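Local atomic coordinates of protein-L-isoaspartate(D-aspartate) O-methyltransferase (Sulfolobus tokodaii, PDB entry 1VBF), a protein that probably methylates L-isoaspartyl residues in damaged proteins, using S-adenosyl-L-methionine as methyl donor, as a step in their repair or degradation. Residues B[72-77]-B[135-140]. Residues are numbered along the deposited sequence; the frame is centred on the assembly and turned at random.
Sequences QKVLEI and YDRVVV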
ATOM      1  N   GLN B  72     -13.064 -25.606 -39.356  1.00 44.47           N
ATOM      2  CA  GLN B  72     -12.802 -25.895 -37.955  1.00 44.06           C
ATOM      3  C   GLN B  72     -14.101 -25.700 -37.160  1.00 44.46           C
ATOM      4  O   GLN B  72     -15.060 -25.077 -37.634  1.00 43.69           O
ATOM      5  CB  GLN B  72     -11.734 -24.963 -37.376  1.00 43.64           C
ATOM      6  CG  GLN B  72     -10.395 -24.995 -38.062  1.00 43.95           C
ATOM      7  CD  GLN B  72      -9.382 -24.051 -37.417  1.00 41.69           C
ATOM      8  OE1 GLN B  72      -9.612 -22.840 -37.311  1.00 40.58           O
ATOM      9  NE2 GLN B  72      -8.258 -24.604 -36.994  1.00 38.28           N
ATOM     10  N   LYS B  73     -14.129 -26.255 -35.955  1.00 43.12           N
ATOM     11  CA  LYS B  73     -15.268 -26.086 -35.076  1.00 42.39           C
ATOM     12  C   LYS B  73     -14.645 -25.281 -33.954  1.00 40.62           C
ATOM     13  O   LYS B  73     -13.671 -25.723 -33.333  1.00 41.47           O
ATOM     14  CB  LYS B  73     -15.761 -27.427 -34.548  1.00 44.51           C
ATOM     15  CG  LYS B  73     -17.185 -27.390 -34.026  1.00 46.04           C
ATOM     16  CD  LYS B  73     -17.628 -28.794 -33.707  1.00 50.52           C
ATOM     17  CE  LYS B  73     -19.125 -28.899 -33.508  1.00 52.53           C
ATOM     18  NZ  LYS B  73     -19.490 -30.342 -33.469  1.00 55.40           N
ATOM     19  N   VAL B  74     -15.196 -24.104 -33.696  1.00 37.53           N
ATOM     20  CA  VAL B  74     -14.650 -23.221 -32.677  1.00 35.73           C
ATOM     21  C   VAL B  74     -15.595 -22.941 -31.528  1.00 35.74           C
ATOM     22  O   VAL B  74     -16.751 -22.583 -31.746  1.00 38.01           O
ATOM     23  CB  VAL B  74     -14.253 -21.862 -33.313  1.00 35.07           C
ATOM     24  CG1 VAL B  74     -13.794 -20.871 -32.242  1.00 32.85           C
ATOM     25  CG2 VAL B  74     -13.188 -22.098 -34.378  1.00 31.44           C
ATOM     26  N   LEU B  75     -15.101 -23.103 -30.306  1.00 34.03           N
ATOM     27  CA  LEU B  75     -15.899 -22.808 -29.121  1.00 31.21           C
ATOM     28  C   LEU B  75     -15.455 -21.428 -28.627  1.00 30.41           C
ATOM     29  O   LEU B  75     -14.256 -21.198 -28.451  1.00 31.01           O
ATOM     30  CB  LEU B  75     -15.651 -23.853 -28.028  1.00 29.89           C
ATOM     31  CG  LEU B  75     -16.259 -23.494 -26.667  1.00 30.55           C
ATOM     32  CD1 LEU B  75     -17.764 -23.619 -26.736  1.00 30.03           C
ATOM     33  CD2 LEU B  75     -15.709 -24.398 -25.579  1.00 31.00           C
ATOM     34  N   GLU B  76     -16.405 -20.519 -28.418  1.00 28.32           N
ATOM     35  CA  GLU B  76     -16.118 -19.167 -27.935  1.00 27.78           C
ATOM     36  C   GLU B  76     -16.818 -18.887 -26.603  1.00 28.52           C
ATOM     37  O   GLU B  76     -18.051 -18.863 -26.560  1.00 28.64           O
ATOM     38  CB  GLU B  76     -16.606 -18.116 -28.941  1.00 28.45           C
ATOM     39  CG  GLU B  76     -16.517 -16.691 -28.415  1.00 30.90           C
ATOM     40  CD  GLU B  76     -17.225 -15.671 -29.285  1.00 33.80           C
ATOM     41  OE1 GLU B  76     -18.469 -15.707 -29.351  1.00 36.19           O
ATOM     42  OE2 GLU B  76     -16.545 -14.822 -29.902  1.00 32.94           O
ATOM     43  N   ILE B  77     -16.048 -18.644 -25.536  1.00 26.92           N
ATOM     44  CA  ILE B  77     -16.638 -18.361 -24.225  1.00 25.43           C
ATOM     45  C   ILE B  77     -16.797 -16.855 -23.969  1.00 26.20           C
ATOM     46  O   ILE B  77     -15.830 -16.175 -23.638  1.00 26.75           O
ATOM     47  CB  ILE B  77     -15.794 -18.932 -23.068  1.00 24.34           C
ATOM     48  CG1 ILE B  77     -15.397 -20.395 -23.329  1.00 24.12           C
ATOM     49  CG2 ILE B  77     -16.574 -18.800 -21.772  1.00 22.55           C
ATOM     50  CD1 ILE B  77     -16.534 -21.370 -23.531  1.00 25.10           C
ATOM     51  N   TYR B 135     -13.646 -29.642 -30.207  1.00 37.33           N
ATOM     52  CA  TYR B 135     -13.438 -28.320 -30.798  1.00 35.23           C
ATOM     53  C   TYR B 135     -12.010 -28.216 -31.300  1.00 34.94           C
ATOM     54  O   TYR B 135     -11.107 -28.889 -30.794  1.00 33.37           O
ATOM     55  CB  TYR B 135     -13.681 -27.191 -29.795  1.00 34.85           C
ATOM     56  CG  TYR B 135     -15.095 -27.096 -29.301  1.00 34.03           C
ATOM     57  CD1 TYR B 135     -15.446 -27.554 -28.038  1.00 32.90           C
ATOM     58  CD2 TYR B 135     -16.101 -26.616 -30.124  1.00 35.72           C
ATOM     59  CE1 TYR B 135     -16.765 -27.537 -27.612  1.00 33.60           C
ATOM     60  CE2 TYR B 135     -17.425 -26.600 -29.706  1.00 35.00           C
ATOM     61  CZ  TYR B 135     -17.750 -27.054 -28.450  1.00 33.31           C
ATOM     62  OH  TYR B 135     -19.056 -26.967 -28.041  1.00 35.08           O
ATOM     63  N   ASP B 136     -11.808 -27.380 -32.310  1.00 34.53           N
ATOM     64  CA  ASP B 136     -10.476 -27.173 -32.864  1.00 35.05           C
ATOM     65  C   ASP B 136      -9.804 -26.027 -32.133  1.00 33.81           C
ATOM     66  O   ASP B 136      -8.604 -26.052 -31.892  1.00 34.61           O
ATOM     67  CB  ASP B 136     -10.563 -26.837 -34.359  1.00 37.14           C
ATOM     68  CG  ASP B 136     -10.943 -28.043 -35.208  1.00 38.47           C
ATOM     69  OD1 ASP B 136     -10.026 -28.840 -35.532  1.00 34.88           O
ATOM     70  OD2 ASP B 136     -12.157 -28.191 -35.528  1.00 38.73           O
ATOM     71  N   ARG B 137     -10.602 -25.038 -31.754  1.00 31.98           N
ATOM     72  CA  ARG B 137     -10.099 -23.856 -31.093  1.00 29.76           C
ATOM     73  C   ARG B 137     -11.088 -23.382 -30.040  1.00 30.49           C
ATOM     74  O   ARG B 137     -12.289 -23.680 -30.118  1.00 30.41           O
ATOM     75  CB  ARG B 137      -9.936 -22.730 -32.124  1.00 27.95           C
ATOM     76  CG  ARG B 137      -9.159 -23.077 -33.379  1.00 27.70           C
ATOM     77  CD  ARG B 137      -7.677 -23.051 -33.137  1.00 28.36           C
ATOM     78  NE  ARG B 137      -7.030 -24.252 -33.643  1.00 30.14           N
ATOM     79  CZ  ARG B 137      -6.089 -24.238 -34.569  1.00 28.67           C
ATOM     80  NH1 ARG B 137      -5.715 -23.076 -35.066  1.00 29.15           N
ATOM     81  NH2 ARG B 137      -5.522 -25.367 -34.980  1.00 27.11           N
ATOM     82  N   VAL B 138     -10.574 -22.619 -29.074  1.00 30.00           N
ATOM     83  CA  VAL B 138     -11.382 -22.024 -28.026  1.00 27.50           C
ATOM     84  C   VAL B 138     -10.817 -20.648 -27.666  1.00 29.28           C
ATOM     85  O   VAL B 138      -9.608 -20.490 -27.499  1.00 30.83           O
ATOM     86  CB  VAL B 138     -11.388 -22.869 -26.757  1.00 25.58           C
ATOM     87  CG1 VAL B 138     -12.186 -22.149 -25.701  1.00 22.35           C
ATOM     88  CG2 VAL B 138     -11.960 -24.237 -27.032  1.00 22.45           C
ATOM     89  N   VAL B 139     -11.684 -19.646 -27.567  1.00 29.40           N
ATOM     90  CA  VAL B 139     -11.267 -18.298 -27.197  1.00 29.11           C
ATOM     91  C   VAL B 139     -12.101 -17.906 -26.002  1.00 29.33           C
ATOM     92  O   VAL B 139     -13.308 -18.125 -26.007  1.00 31.52           O
ATOM     93  CB  VAL B 139     -11.620 -17.261 -28.245  1.00 29.96           C
ATOM     94  CG1 VAL B 139     -10.636 -16.087 -28.177  1.00 29.62           C
ATOM     95  CG2 VAL B 139     -11.680 -17.897 -29.578  1.00 31.34           C
ATOM     96  N   VAL B 140     -11.491 -17.307 -24.987  1.00 28.40           N
ATOM     97  CA  VAL B 140     -12.261 -16.889 -23.815  1.00 25.87           C
ATOM     98  C   VAL B 140     -12.061 -15.393 -23.717  1.00 23.84           C
ATOM     99  O   VAL B 140     -10.952 -14.947 -23.866  1.00 25.25           O
ATOM    100  CB  VAL B 140     -11.745 -17.617 -22.550  1.00 23.96           C
ATOM    101  CG1 VAL B 140     -12.752 -17.475 -21.403  1.00 20.57           C
ATOM    102  CG2 VAL B 140     -11.505 -19.084 -22.883  1.00 16.38           C
TER
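Leu75 lies over the ring of Tyr135, its CB 3.4 Å from the ring centroid and only 9° off the normal, a CH-pi contact for which the flat ring offers a broad face. With CG turned beside the carbonyl carbon (chi1 170°), CD1 reaches CZ and OH, while CD2 lies by CE1 and CD1 of the ring. Val138 meets Leu75 from the neighbouring strand, CG2 3.8 Å from Leu75 CB, and farther along Ile77 and Val140 lie side by side, branched residues suited to a strand. Cut back to alanine, Tyr135 would lose its ring, which is likely to uncover Leu75 CB and leave the Tyr129 carbonyl without its phenol partner.

Beneath this apolar row the strands run parallel, Leu75 N bonding to Arg137 O, Leu75 O accepting Val139 N, and Ile77 N reaching Val139 O (2.8 Å). The ladder ends where the chain turns at Asp136: its N gives a bond of 2.7 Å to Lys73 O, while its short side chain brings OD2 back to Lys73 N, met on the anti side at 2.8 Å; OD2 also pairs with Lys156. Beyond it, Gln72 NE2 packs over the guanidinium face, 3.3 Å from Arg137 CZ, without a hydrogen bond; Gln72 OE1 accepts from His69 N, and Arg137 NH1 makes a salt bridge with Asp67 and a hydrogen bond to Leu66 O. In these neighbouring central strands of the Rossmann-like methyltransferase sheet, the chemistry implies one apolar face, Leu75, Ile77, Val138 and Val140, finished by a carboxylate replacing a strand carbonyl for Lys73 N.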